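PDB 3FES: ATP-dependent Clp endopeptidase from Clostridium difficile, which probably serves as the ClpC chaperone partner of a Clp protease, its N-terminal helical domain likely helping to recruit substrates or adaptor proteins. Local coordinates for residues Asn6-Arg11 and Gln88-Ser93; Leu52-Phe57 and Leu136-Ile141; Gly94-Lys99 and Leu111-Gln116; Ile121-Leu126 and Gly130-Thr135. One frame throughout, in Å; residues are numbered along the deposited sequence.

Overall arrangement
Contacts 1 and 3 lie on the same side of the compact helical domain and share helix 84-99; both are carried by a phenylalanine, Phe8 and Phe96, and have no hydrogen bond across them. Contacts 2 and 4 share helix 132-142 and touch through Phe57, which reaches Leu126 and Val131. Contact 2 is the surface contact, where a glutamine lies against the aliphatic part of a lysine; contacts 1, 3 and 4 are partly buried. Contact 4, between neighbours in sequence, buries the most area and is alone in having a backbone hydrogen bond across it. Helix 107-117 runs between the groups: Leu112 and Ala113 meet Phe96, Leu111 and Leu112 meet Leu139, and Ile115 meets Asn132.

Contact 1: Asn6-Arg11 and Gln88-Ser93; sequences NRFTQR and QILELS
Phe8 and Ser93 mark the closest backbone approach, with their CA atoms 9.2 Å apart, so the gap between the N-terminal segment 6-11 and helix 84-99 is bridged by side chains. In this mainly helical Clp amino-terminal domain the extended residues before helix 10-25 pass beside helix 84-99, and the Phe8 ring fills the space between them. With chi1 at -69° CG of Phe8 lies anti to the carbonyl carbon, which lets the far end of the ring reach the helix. There its leading edge meets the serine hydroxyl: CE1 of Phe8 is 3.5 Å from OG of Ser93, which lies near the ring plane. Leu90 comes in from a slanting direction, its CD2 4.0 Å from CZ of Phe8, and the two side chains cross at about a right angle. Ile16 of helix 10-25 touches both Phe8 and Leu90, while Ile105 and Ile110 also pack on the ring. The backbones of Arg7 and Thr9 hydrogen-bond to Ile105, and Thr9 N-caps helix 10-25 through a bond from its OG1 to the N-H of Ala12. The hydroxyl at the ring edge is itself held in place. Ser93 OG sits between its backbone N and carbonyl carbon (chi1 76°) and donates its proton back along the helix, 2.7 Å to the carbonyl O of Leu90, tilted 25° from that carbonyl's plane.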
loop_
_atom_site.group_PDB
_atom_site.type_symbol
_atom_site.label_atom_id
_atom_site.label_comp_id
_atom_site.label_asym_id
_atom_site.label_seq_id
_atom_site.Cartn_x
_atom_site.Cartn_y
_atom_site.Cartn_z
ATOM N N ASN A 6 -9.849 -11.217 12.866
ATOM C CA ASN A 6 -8.873 -10.382 12.155
ATOM C C ASN A 6 -9.308 -8.925 12.151
ATOM O O ASN A 6 -10.489 -8.621 11.954
ATOM C CB ASN A 6 -8.707 -10.813 10.695
ATOM C CG ASN A 6 -7.836 -12.058 10.536
ATOM O OD1 ASN A 6 -7.421 -12.710 11.521
ATOM N ND2 ASN A 6 -7.568 -12.408 9.276
ATOM N N ARG A 7 -8.367 -8.014 12.335
ATOM C CA ARG A 7 -8.746 -6.612 12.413
ATOM C C ARG A 7 -7.554 -5.750 12.077
ATOM O O ARG A 7 -6.413 -6.117 12.414
ATOM C CB ARG A 7 -9.278 -6.278 13.821
ATOM C CG ARG A 7 -8.284 -6.613 14.945
ATOM C CD ARG A 7 -8.964 -6.615 16.257
ATOM N NE ARG A 7 -9.012 -5.277 16.849
ATOM C CZ ARG A 7 -9.688 -5.007 17.946
ATOM N NH1 ARG A 7 -9.688 -3.771 18.432
ATOM N NH2 ARG A 7 -10.410 -5.967 18.515
ATOM N N PHE A 8 -7.811 -4.644 11.379
ATOM C CA PHE A 8 -6.768 -3.655 11.041
ATOM C C PHE A 8 -6.580 -2.662 12.165
ATOM O O PHE A 8 -7.548 -2.327 12.853
ATOM C CB PHE A 8 -7.125 -2.866 9.757
ATOM C CG PHE A 8 -7.072 -3.700 8.491
ATOM C CD1 PHE A 8 -5.852 -4.059 7.928
ATOM C CD2 PHE A 8 -8.236 -4.133 7.871
ATOM C CE1 PHE A 8 -5.791 -4.857 6.767
ATOM C CE2 PHE A 8 -8.172 -4.928 6.711
ATOM C CZ PHE A 8 -6.961 -5.290 6.175
ATOM N N THR A 9 -5.359 -2.136 12.320
ATOM C CA THR A 9 -5.143 -1.002 13.238
ATOM C C THR A 9 -5.836 0.238 12.632
ATOM O O THR A 9 -6.173 0.263 11.414
ATOM C CB THR A 9 -3.666 -0.645 13.350
ATOM O OG1 THR A 9 -3.209 -0.261 12.046
ATOM C CG2 THR A 9 -2.833 -1.822 13.872
ATOM N N GLN A 10 -6.085 1.240 13.474
ATOM C CA GLN A 10 -6.578 2.529 12.993
ATOM C C GLN A 10 -5.738 3.156 11.903
ATOM O O GLN A 10 -6.290 3.690 10.947
ATOM C CB GLN A 10 -6.704 3.537 14.139
ATOM C CG GLN A 10 -7.637 3.092 15.159
ATOM C CD GLN A 10 -8.983 2.799 14.561
ATOM O OE1 GLN A 10 -9.699 3.720 14.148
ATOM N NE2 GLN A 10 -9.340 1.511 14.500
ATOM N N ARG A 11 -4.414 3.072 12.029
ATOM C CA ARG A 11 -3.506 3.630 11.002
ATOM C C ARG A 11 -3.653 2.869 9.678
ATOM O O ARG A 11 -3.611 3.477 8.619
ATOM C CB ARG A 11 -2.061 3.688 11.482
ATOM C CG ARG A 11 -1.809 4.720 12.618
ATOM C CD ARG A 11 -0.290 4.842 12.873
ATOM N NE ARG A 11 -0.006 5.910 13.836
ATOM C CZ ARG A 11 0.331 5.730 15.109
ATOM N NH1 ARG A 11 0.432 4.500 15.630
ATOM N NH2 ARG A 11 0.554 6.798 15.883
ATOM N N GLN A 88 -6.563 -9.649 -2.439
ATOM C CA GLN A 88 -5.580 -10.655 -2.090
ATOM C C GLN A 88 -4.499 -10.093 -1.161
ATOM O O GLN A 88 -4.089 -10.756 -0.208
ATOM C CB GLN A 88 -4.932 -11.219 -3.371
ATOM C CG GLN A 88 -5.866 -12.112 -4.176
ATOM C CD GLN A 88 -5.817 -13.585 -3.752
ATOM O OE1 GLN A 88 -6.847 -14.183 -3.382
ATOM N NE2 GLN A 88 -4.623 -14.185 -3.820
ATOM N N ILE A 89 -4.045 -8.885 -1.450
ATOM C CA ILE A 89 -3.068 -8.187 -0.582
ATOM C C ILE A 89 -3.613 -8.018 0.826
ATOM O O ILE A 89 -2.911 -8.310 1.828
ATOM C CB ILE A 89 -2.676 -6.821 -1.177
ATOM C CG1 ILE A 89 -1.731 -7.045 -2.368
ATOM C CG2 ILE A 89 -2.019 -5.883 -0.068
ATOM C CD1 ILE A 89 -1.613 -5.835 -3.314
ATOM N N LEU A 90 -4.874 -7.570 0.928
ATOM C CA LEU A 90 -5.428 -7.397 2.271
ATOM C C LEU A 90 -5.596 -8.718 3.016
ATOM O O LEU A 90 -5.366 -8.781 4.209
ATOM C CB LEU A 90 -6.732 -6.610 2.246
ATOM C CG LEU A 90 -6.549 -5.174 1.737
ATOM C CD1 LEU A 90 -7.938 -4.515 1.742
ATOM C CD2 LEU A 90 -5.537 -4.310 2.551
ATOM N N GLU A 91 -6.066 -9.749 2.324
ATOM C CA GLU A 91 -6.122 -11.093 2.898
ATOM C C GLU A 91 -4.739 -11.568 3.334
ATOM O O GLU A 91 -4.582 -12.087 4.451
ATOM C CB GLU A 91 -6.761 -12.039 1.881
ATOM C CG GLU A 91 -6.897 -13.461 2.279
ATOM C CD GLU A 91 -7.544 -14.259 1.133
ATOM O OE1 GLU A 91 -6.939 -14.372 0.045
ATOM O OE2 GLU A 91 -8.658 -14.756 1.324
ATOM N N LEU A 92 -3.735 -11.374 2.490
ATOM C CA LEU A 92 -2.371 -11.718 2.872
ATOM C C LEU A 92 -1.820 -10.944 4.097
ATOM O O LEU A 92 -1.090 -11.503 4.921
ATOM C CB LEU A 92 -1.464 -11.476 1.678
ATOM C CG LEU A 92 -0.059 -12.095 1.622
ATOM C CD1 LEU A 92 -0.083 -13.611 1.851
ATOM C CD2 LEU A 92 0.522 -11.778 0.247
ATOM N N SER A 93 -2.168 -9.670 4.207
ATOM C CA SER A 93 -1.763 -8.914 5.396
ATOM C C SER A 93 -2.317 -9.581 6.669
ATOM O O SER A 93 -1.616 -9.605 7.683
ATOM C CB SER A 93 -2.151 -7.449 5.246
ATOM O OG SER A 93 -3.545 -7.265 5.441
#

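Contact 2: Leu52-Phe57 and Leu136-Ile141; sequences LSKVGF and LAQLTI
Gln138 gives up the most surface here, laying its amide end against Lys54 and its CB against Val55, where helix 47-55 ends in a Schellman motif beside helix 132-142. The two segments fall in the two separate ranges of the sequence that match the Clp amino-terminal family, so the contact joins the two at the surface of the domain. The Gln138 chain runs out with CG opposite the backbone N (chi1 -175°) and then bends at chi2, which swings the amide across the lysine chain. The aliphatic part of Lys54 does the touching: its CG lies 3.3 Å from OE1 and 3.6 Å from CD of Gln138, while NZ turns off from the glutamine. Val55, deeper in the contact, places CG1 4.1 Å from CB of Gln138, the two side chains running antiparallel past each other. NE2 of Gln138 instead hydrogen-bonds OD1 of Asp142 on its own helix. Just after Val55 the chain turns out of the helix at Gly56, whose positive phi of 123° lets Phe57 fold back, its N-H reaching the carbonyl O of Leu52 at 3.0 Å.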
loop_
_atom_site.group_PDB
_atom_site.type_symbol
_atom_site.label_atom_id
_atom_site.label_comp_id
_atom_site.label_asym_id
_atom_site.label_seq_id
_atom_site.Cartn_x
_atom_site.Cartn_y
_atom_site.Cartn_z
ATOM N N LEU A 52 8.829 3.663 3.421
ATOM C CA LEU A 52 8.765 4.171 2.045
ATOM C C LEU A 52 9.511 5.508 1.924
ATOM O O LEU A 52 10.217 5.757 0.934
ATOM C CB LEU A 52 7.309 4.249 1.545
ATOM C CG LEU A 52 6.627 2.899 1.309
ATOM C CD1 LEU A 52 5.062 3.032 1.136
ATOM C CD2 LEU A 52 7.256 2.119 0.108
ATOM N N SER A 53 9.364 6.341 2.953
ATOM C CA SER A 53 10.055 7.624 2.995
ATOM C C SER A 53 11.566 7.406 3.212
ATOM O O SER A 53 12.398 8.108 2.634
ATOM C CB SER A 53 9.465 8.503 4.098
ATOM O OG SER A 53 10.430 9.452 4.508
ATOM N N LYS A 54 11.917 6.405 4.015
ATOM C CA LYS A 54 13.327 6.134 4.289
ATOM C C LYS A 54 14.078 5.688 3.018
ATOM O O LYS A 54 15.222 6.095 2.791
ATOM C CB LYS A 54 13.490 5.123 5.436
ATOM C CG LYS A 54 14.918 4.826 5.828
ATOM C CD LYS A 54 15.552 6.039 6.526
ATOM C CE LYS A 54 16.710 5.647 7.430
ATOM N NZ LYS A 54 18.020 6.058 6.878
ATOM N N VAL A 55 13.430 4.871 2.190
ATOM C CA VAL A 55 14.067 4.399 0.977
ATOM C C VAL A 55 14.006 5.454 -0.124
ATOM O O VAL A 55 14.647 5.289 -1.161
ATOM C CB VAL A 55 13.495 3.025 0.456
ATOM C CG1 VAL A 55 13.400 1.989 1.596
ATOM C CG2 VAL A 55 12.161 3.201 -0.263
ATOM N N GLY A 56 13.215 6.509 0.075
ATOM C CA GLY A 56 13.244 7.646 -0.855
ATOM C C GLY A 56 11.985 8.119 -1.582
ATOM O O GLY A 56 12.037 9.118 -2.295
ATOM N N PHE A 57 10.854 7.428 -1.433
ATOM C CA PHE A 57 9.633 7.869 -2.099
ATOM C C PHE A 57 9.006 9.099 -1.466
ATOM O O PHE A 57 9.057 9.281 -0.237
ATOM C CB PHE A 57 8.578 6.780 -2.080
ATOM C CG PHE A 57 8.963 5.563 -2.843
ATOM C CD1 PHE A 57 9.313 4.394 -2.171
ATOM C CD2 PHE A 57 9.019 5.592 -4.231
ATOM C CE1 PHE A 57 9.674 3.265 -2.887
ATOM C CE2 PHE A 57 9.393 4.458 -4.963
ATOM C CZ PHE A 57 9.732 3.318 -4.304
ATOM N N LEU A 136 11.958 -4.098 1.266
ATOM C CA LEU A 136 11.820 -5.288 2.092
ATOM C C LEU A 136 12.786 -5.321 3.292
ATOM O O LEU A 136 12.375 -5.645 4.399
ATOM C CB LEU A 136 11.986 -6.534 1.248
ATOM C CG LEU A 136 11.781 -7.839 2.015
ATOM C CD1 LEU A 136 10.407 -7.911 2.632
ATOM C CD2 LEU A 136 12.041 -8.985 1.045
ATOM N N ALA A 137 14.055 -5.019 3.056
ATOM C CA ALA A 137 15.042 -4.993 4.125
ATOM C C ALA A 137 14.658 -3.982 5.205
ATOM O O ALA A 137 14.690 -4.302 6.379
ATOM C CB ALA A 137 16.433 -4.683 3.558
ATOM N N GLN A 138 14.296 -2.775 4.791
ATOM C CA GLN A 138 13.984 -1.677 5.721
ATOM C C GLN A 138 12.724 -2.021 6.521
ATOM O O GLN A 138 12.626 -1.738 7.722
ATOM C CB GLN A 138 13.726 -0.373 4.952
ATOM C CG GLN A 138 13.504 0.832 5.876
ATOM C CD GLN A 138 14.779 1.250 6.537
ATOM O OE1 GLN A 138 15.740 1.591 5.850
ATOM N NE2 GLN A 138 14.817 1.226 7.891
ATOM N N LEU A 139 11.772 -2.650 5.842
ATOM C CA LEU A 139 10.522 -3.065 6.489
ATOM C C LEU A 139 10.830 -4.157 7.503
ATOM O O LEU A 139 10.308 -4.150 8.595
ATOM C CB LEU A 139 9.506 -3.568 5.461
ATOM C CG LEU A 139 8.164 -4.134 6.004
ATOM C CD1 LEU A 139 7.396 -3.140 6.878
ATOM C CD2 LEU A 139 7.279 -4.668 4.820
ATOM N N THR A 140 11.697 -5.086 7.138
ATOM C CA THR A 140 12.047 -6.176 8.029
ATOM C C THR A 140 12.765 -5.669 9.276
ATOM O O THR A 140 12.468 -6.145 10.396
ATOM C CB THR A 140 12.963 -7.182 7.316
ATOM O OG1 THR A 140 12.252 -7.732 6.200
ATOM C CG2 THR A 140 13.353 -8.344 8.242
ATOM N N ILE A 141 13.709 -4.735 9.118
ATOM C CA ILE A 141 14.366 -4.241 10.333
ATOM C C ILE A 141 13.402 -3.398 11.163
ATOM O O ILE A 141 13.426 -3.446 12.390
ATOM C CB ILE A 141 15.763 -3.549 10.149
ATOM C CG1 ILE A 141 15.662 -2.190 9.449
ATOM C CG2 ILE A 141 16.792 -4.478 9.501
ATOM C CD1 ILE A 141 16.829 -1.262 9.850
#

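Contact 3: Gly94-Lys99 and Leu111-Gln116; sequences GMFANK and LLAIIQ
Phe96 leaves helix 84-99 with chi1 at -88°, while Leu112 on helix 107-117 has its first torsion at -148°, off a staggered value; between them these settings place the leucine CG over the middle of the ring. The pair fastens two helices of the mainly helical Clp amino-terminal fold, whose segments 94-99 and 111-116 cross at 115° with their axes 9.8 Å apart. The meeting is a CH-pi contact: CG of Leu112 lies 3.8 Å from the centroid of the Phe96 ring and almost exactly on its normal, so that the leucine covers the middle of one face. Its CD2 extends over the same face, 3.9 Å from CD1 of Phe96. Where the backbones come closest, the small Ala113 leaves room for the ring to rest against the helix itself, with CE2 of Phe96 3.8 Å from CA of Ala113 in an oblique approach. Leu112 also touches Leu139 of helix 132-142 and Met143, which ties the phenylalanine into a wider apolar layer. Ala113 in turn packs on Ile89 and Leu92, earlier residues of the helix that carries Phe96, extending the joint between the two helices. One turn beyond Leu112, Gln116 borders the ring edge in its plane, with its CB 3.9 Å from CZ of Phe96.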
loop_
_atom_site.group_PDB
_atom_site.type_symbol
_atom_site.label_atom_id
_atom_site.label_comp_id
_atom_site.label_asym_id
_atom_site.label_seq_id
_atom_site.Cartn_x
_atom_site.Cartn_y
_atom_site.Cartn_z
ATOM N N GLY A 94 -3.556 -10.109 6.635
ATOM C CA GLY A 94 -4.084 -10.884 7.774
ATOM C C GLY A 94 -3.314 -12.180 8.021
ATOM O O GLY A 94 -3.028 -12.573 9.174
HETATM N N MSE A 95 -2.996 -12.889 6.936
HETATM C CA MSE A 95 -2.174 -14.068 7.037
HETATM C C MSE A 95 -0.822 -13.801 7.690
HETATM O O MSE A 95 -0.382 -14.607 8.511
HETATM C CB MSE A 95 -2.012 -14.715 5.653
HETATM C CG MSE A 95 -3.387 -15.061 5.152
HETATM SE SE MSE A 95 -3.383 -15.789 3.297
HETATM C CE MSE A 95 -5.173 -16.576 3.413
ATOM N N PHE A 96 -0.181 -12.697 7.340
ATOM C CA PHE A 96 1.125 -12.357 7.932
ATOM C C PHE A 96 0.976 -12.048 9.436
ATOM O O PHE A 96 1.762 -12.543 10.289
ATOM C CB PHE A 96 1.728 -11.141 7.233
ATOM C CG PHE A 96 2.551 -11.477 6.036
ATOM C CD1 PHE A 96 3.729 -12.237 6.179
ATOM C CD2 PHE A 96 2.203 -10.991 4.778
ATOM C CE1 PHE A 96 4.513 -12.544 5.060
ATOM C CE2 PHE A 96 2.962 -11.301 3.643
ATOM C CZ PHE A 96 4.116 -12.060 3.775
ATOM N N ALA A 97 -0.056 -11.271 9.780
ATOM C CA ALA A 97 -0.276 -10.944 11.195
ATOM C C ALA A 97 -0.566 -12.199 12.019
ATOM O O ALA A 97 -0.097 -12.323 13.164
ATOM C CB ALA A 97 -1.442 -9.973 11.343
ATOM N N ASN A 98 -1.325 -13.135 11.450
ATOM C CA ASN A 98 -1.595 -14.394 12.142
ATOM C C ASN A 98 -0.380 -15.312 12.256
ATOM O O ASN A 98 -0.227 -15.998 13.273
ATOM C CB ASN A 98 -2.809 -15.120 11.552
ATOM C CG ASN A 98 -4.114 -14.433 11.917
ATOM O OD1 ASN A 98 -4.938 -14.152 11.048
ATOM N ND2 ASN A 98 -4.304 -14.143 13.204
ATOM N N LYS A 99 0.466 -15.307 11.229
ATOM C CA LYS A 99 1.731 -16.032 11.252
ATOM C C LYS A 99 2.628 -15.480 12.350
ATOM O O LYS A 99 3.259 -16.250 13.081
ATOM C CB LYS A 99 2.449 -15.988 9.895
ATOM C CG LYS A 99 1.943 -17.075 8.948
ATOM C CD LYS A 99 2.727 -17.238 7.633
ATOM C CE LYS A 99 1.870 -18.050 6.644
ATOM N NZ LYS A 99 2.621 -18.536 5.449
ATOM N N LEU A 111 2.169 -3.583 3.759
ATOM C CA LEU A 111 3.332 -3.412 2.871
ATOM C C LEU A 111 4.059 -4.761 2.661
ATOM O O LEU A 111 4.495 -5.074 1.549
ATOM C CB LEU A 111 4.279 -2.304 3.433
ATOM C CG LEU A 111 5.491 -1.990 2.517
ATOM C CD1 LEU A 111 5.064 -1.592 1.101
ATOM C CD2 LEU A 111 6.368 -0.862 3.190
ATOM N N LEU A 112 4.169 -5.573 3.711
ATOM C CA LEU A 112 4.735 -6.934 3.567
ATOM C C LEU A 112 3.994 -7.732 2.466
ATOM O O LEU A 112 4.578 -8.468 1.647
ATOM C CB LEU A 112 4.543 -7.682 4.874
ATOM C CG LEU A 112 5.505 -8.741 5.382
ATOM C CD1 LEU A 112 6.955 -8.433 5.030
ATOM C CD2 LEU A 112 5.308 -8.703 6.904
ATOM N N ALA A 113 2.677 -7.608 2.517
ATOM C CA ALA A 113 1.796 -8.322 1.589
ATOM C C ALA A 113 1.922 -7.816 0.157
ATOM O O ALA A 113 1.918 -8.631 -0.786
ATOM C CB ALA A 113 0.327 -8.146 2.093
ATOM N N ILE A 114 2.043 -6.491 -0.012
ATOM C CA ILE A 114 2.278 -5.908 -1.346
ATOM C C ILE A 114 3.529 -6.548 -1.925
ATOM O O ILE A 114 3.521 -7.072 -3.045
ATOM C CB ILE A 114 2.436 -4.365 -1.294
ATOM C CG1 ILE A 114 1.054 -3.710 -1.055
ATOM C CG2 ILE A 114 2.955 -3.821 -2.652
ATOM C CD1 ILE A 114 1.151 -2.183 -0.822
ATOM N N ILE A 115 4.600 -6.518 -1.154
ATOM C CA ILE A 115 5.905 -7.084 -1.617
ATOM C C ILE A 115 5.837 -8.580 -1.928
ATOM O O ILE A 115 6.309 -9.048 -2.998
ATOM C CB ILE A 115 7.008 -6.760 -0.608
ATOM C CG1 ILE A 115 7.236 -5.249 -0.606
ATOM C CG2 ILE A 115 8.367 -7.518 -0.948
ATOM C CD1 ILE A 115 8.102 -4.737 0.575
ATOM N N GLN A 116 5.243 -9.338 -1.018
ATOM C CA GLN A 116 5.031 -10.765 -1.217
ATOM C C GLN A 116 4.219 -11.123 -2.440
ATOM O O GLN A 116 4.542 -12.114 -3.118
ATOM C CB GLN A 116 4.329 -11.365 -0.021
ATOM C CG GLN A 116 5.284 -11.899 0.956
ATOM C CD GLN A 116 6.001 -13.069 0.396
ATOM O OE1 GLN A 116 5.378 -14.024 -0.080
ATOM N NE2 GLN A 116 7.318 -12.996 0.391
#

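Contact 4: Ile121-Leu126 and Gly130-Thr135; sequences IANKIL and GVNDRT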
loop_
_atom_site.group_PDB
_atom_site.type_symbol
_atom_site.label_atom_id
_atom_site.label_comp_id
_atom_site.label_asym_id
_atom_site.label_seq_id
_atom_site.Cartn_x
_atom_site.Cartn_y
_atom_site.Cartn_z
ATOM N N ILE A 121 0.992 -3.074 -10.107
ATOM C CA ILE A 121 1.604 -1.804 -10.418
ATOM C C ILE A 121 2.509 -1.307 -9.290
ATOM O O ILE A 121 3.555 -0.716 -9.560
ATOM C CB ILE A 121 0.552 -0.736 -10.855
ATOM C CG1 ILE A 121 -0.005 -1.103 -12.241
ATOM C CG2 ILE A 121 1.192 0.650 -10.990
ATOM C CD1 ILE A 121 -1.079 -0.138 -12.769
ATOM N N ALA A 122 2.106 -1.553 -8.043
ATOM C CA ALA A 122 2.954 -1.162 -6.892
ATOM C C ALA A 122 4.343 -1.814 -6.993
ATOM O O ALA A 122 5.360 -1.153 -6.818
ATOM C CB ALA A 122 2.257 -1.490 -5.546
ATOM N N ASN A 123 4.401 -3.099 -7.303
ATOM C CA ASN A 123 5.730 -3.732 -7.457
ATOM C C ASN A 123 6.486 -3.217 -8.678
ATOM O O ASN A 123 7.720 -3.096 -8.627
ATOM C CB ASN A 123 5.626 -5.258 -7.414
ATOM C CG ASN A 123 5.353 -5.763 -5.975
ATOM O OD1 ASN A 123 4.359 -6.422 -5.718
ATOM N ND2 ASN A 123 6.212 -5.396 -5.050
ATOM N N LYS A 124 5.762 -2.904 -9.756
ATOM C CA LYS A 124 6.396 -2.326 -10.953
ATOM C C LYS A 124 7.071 -1.001 -10.613
ATOM O O LYS A 124 8.167 -0.715 -11.078
ATOM C CB LYS A 124 5.389 -2.155 -12.106
ATOM C CG LYS A 124 5.132 -3.446 -12.847
ATOM C CD LYS A 124 4.119 -3.291 -13.967
ATOM C CE LYS A 124 3.809 -4.647 -14.557
ATOM N NZ LYS A 124 2.889 -4.562 -15.714
ATOM N N ILE A 125 6.413 -0.207 -9.776
ATOM C CA ILE A 125 6.966 1.069 -9.351
ATOM C C ILE A 125 8.174 0.849 -8.428
ATOM O O ILE A 125 9.183 1.517 -8.584
ATOM C CB ILE A 125 5.899 1.947 -8.637
ATOM C CG1 ILE A 125 4.815 2.393 -9.645
ATOM C CG2 ILE A 125 6.591 3.148 -7.909
ATOM C CD1 ILE A 125 3.584 3.068 -9.004
ATOM N N LEU A 126 8.067 -0.070 -7.466
ATOM C CA LEU A 126 9.230 -0.375 -6.608
ATOM C C LEU A 126 10.419 -0.868 -7.462
ATOM O O LEU A 126 11.570 -0.458 -7.261
ATOM C CB LEU A 126 8.881 -1.421 -5.565
ATOM C CG LEU A 126 7.801 -0.946 -4.579
ATOM C CD1 LEU A 126 7.350 -2.142 -3.765
ATOM C CD2 LEU A 126 8.381 0.115 -3.678
ATOM N N GLY A 130 14.147 0.725 -8.412
ATOM C CA GLY A 130 15.301 -0.074 -7.998
ATOM C C GLY A 130 15.370 -0.340 -6.497
ATOM O O GLY A 130 16.438 -0.670 -5.975
ATOM N N VAL A 131 14.248 -0.214 -5.799
ATOM C CA VAL A 131 14.249 -0.376 -4.360
ATOM C C VAL A 131 13.346 -1.464 -3.818
ATOM O O VAL A 131 12.953 -1.392 -2.649
ATOM C CB VAL A 131 13.879 0.943 -3.643
ATOM C CG1 VAL A 131 14.990 1.982 -3.858
ATOM C CG2 VAL A 131 12.512 1.431 -4.066
ATOM N N ASN A 132 12.985 -2.452 -4.630
ATOM C CA ASN A 132 12.108 -3.513 -4.116
ATOM C C ASN A 132 12.789 -4.236 -2.922
ATOM O O ASN A 132 12.229 -4.315 -1.838
ATOM C CB ASN A 132 11.678 -4.513 -5.217
ATOM C CG ASN A 132 10.288 -5.139 -4.937
ATOM O OD1 ASN A 132 10.036 -5.673 -3.858
ATOM N ND2 ASN A 132 9.373 -5.045 -5.921
ATOM N N ASP A 133 14.014 -4.721 -3.112
ATOM C CA ASP A 133 14.621 -5.495 -2.034
ATOM C C ASP A 133 15.041 -4.593 -0.883
ATOM O O ASP A 133 15.122 -5.054 0.248
ATOM C CB ASP A 133 15.849 -6.286 -2.525
ATOM C CG ASP A 133 15.467 -7.546 -3.323
ATOM O OD1 ASP A 133 14.307 -8.034 -3.226
ATOM O OD2 ASP A 133 16.350 -8.071 -4.030
ATOM N N ARG A 134 15.372 -3.333 -1.179
ATOM C CA ARG A 134 15.746 -2.382 -0.129
ATOM C C ARG A 134 14.543 -2.056 0.765
ATOM O O ARG A 134 14.667 -1.934 1.985
ATOM C CB ARG A 134 16.313 -1.118 -0.747
ATOM C CG ARG A 134 17.597 -1.411 -1.525
ATOM C CD ARG A 134 18.537 -0.248 -1.500
ATOM N NE ARG A 134 19.080 -0.111 -0.162
ATOM C CZ ARG A 134 20.227 -0.652 0.230
ATOM N NH1 ARG A 134 20.970 -1.353 -0.622
ATOM N NH2 ARG A 134 20.631 -0.487 1.481
ATOM N N THR A 135 13.383 -1.949 0.134
ATOM C CA THR A 135 12.117 -1.704 0.864
ATOM C C THR A 135 11.837 -2.877 1.783
ATOM O O THR A 135 11.518 -2.673 2.954
ATOM C CB THR A 135 10.946 -1.447 -0.127
ATOM O OG1 THR A 135 11.262 -0.307 -0.935
ATOM C CG2 THR A 135 9.649 -1.181 0.597
#
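The carbonyl O of Val131, a residue whose own N-H bonds to Leu126, is gripped twice from Thr135: OG1 donates to it at 2.6 Å and the backbone N at 2.9 Å, reaching it from opposite faces of its plane. This fixes the first turn of helix 132-142 and the rotation of the Thr135 hydroxyl. Across the contact, the N of Val131 donates to the carbonyl O of Leu126 over 3.1 Å in a fairly straight bond (156°). Leu126 also carries most of the apolar burial. Its CD2 points across Thr135, 4.0 Å from OG1, and its CB lies 3.7 Å from ND2 of Asn132. A chi1 of -151° turns CG of Asn132 away from its own N and folds the amide back over the preceding helix, where ND2 is hydrogen-bonded to OD1 of Asn127 and the amide plane runs nearly parallel to that of Asn123. Phe57 packs on both Leu126 and Val131. With Gly130 at positive phi and the Val131-to-Leu126 bond spanning the last turn, helix 120-129 closes in a Schellman motif, and a short link leads on to helix 132-142 in the mainly helical Clp amino-terminal fold.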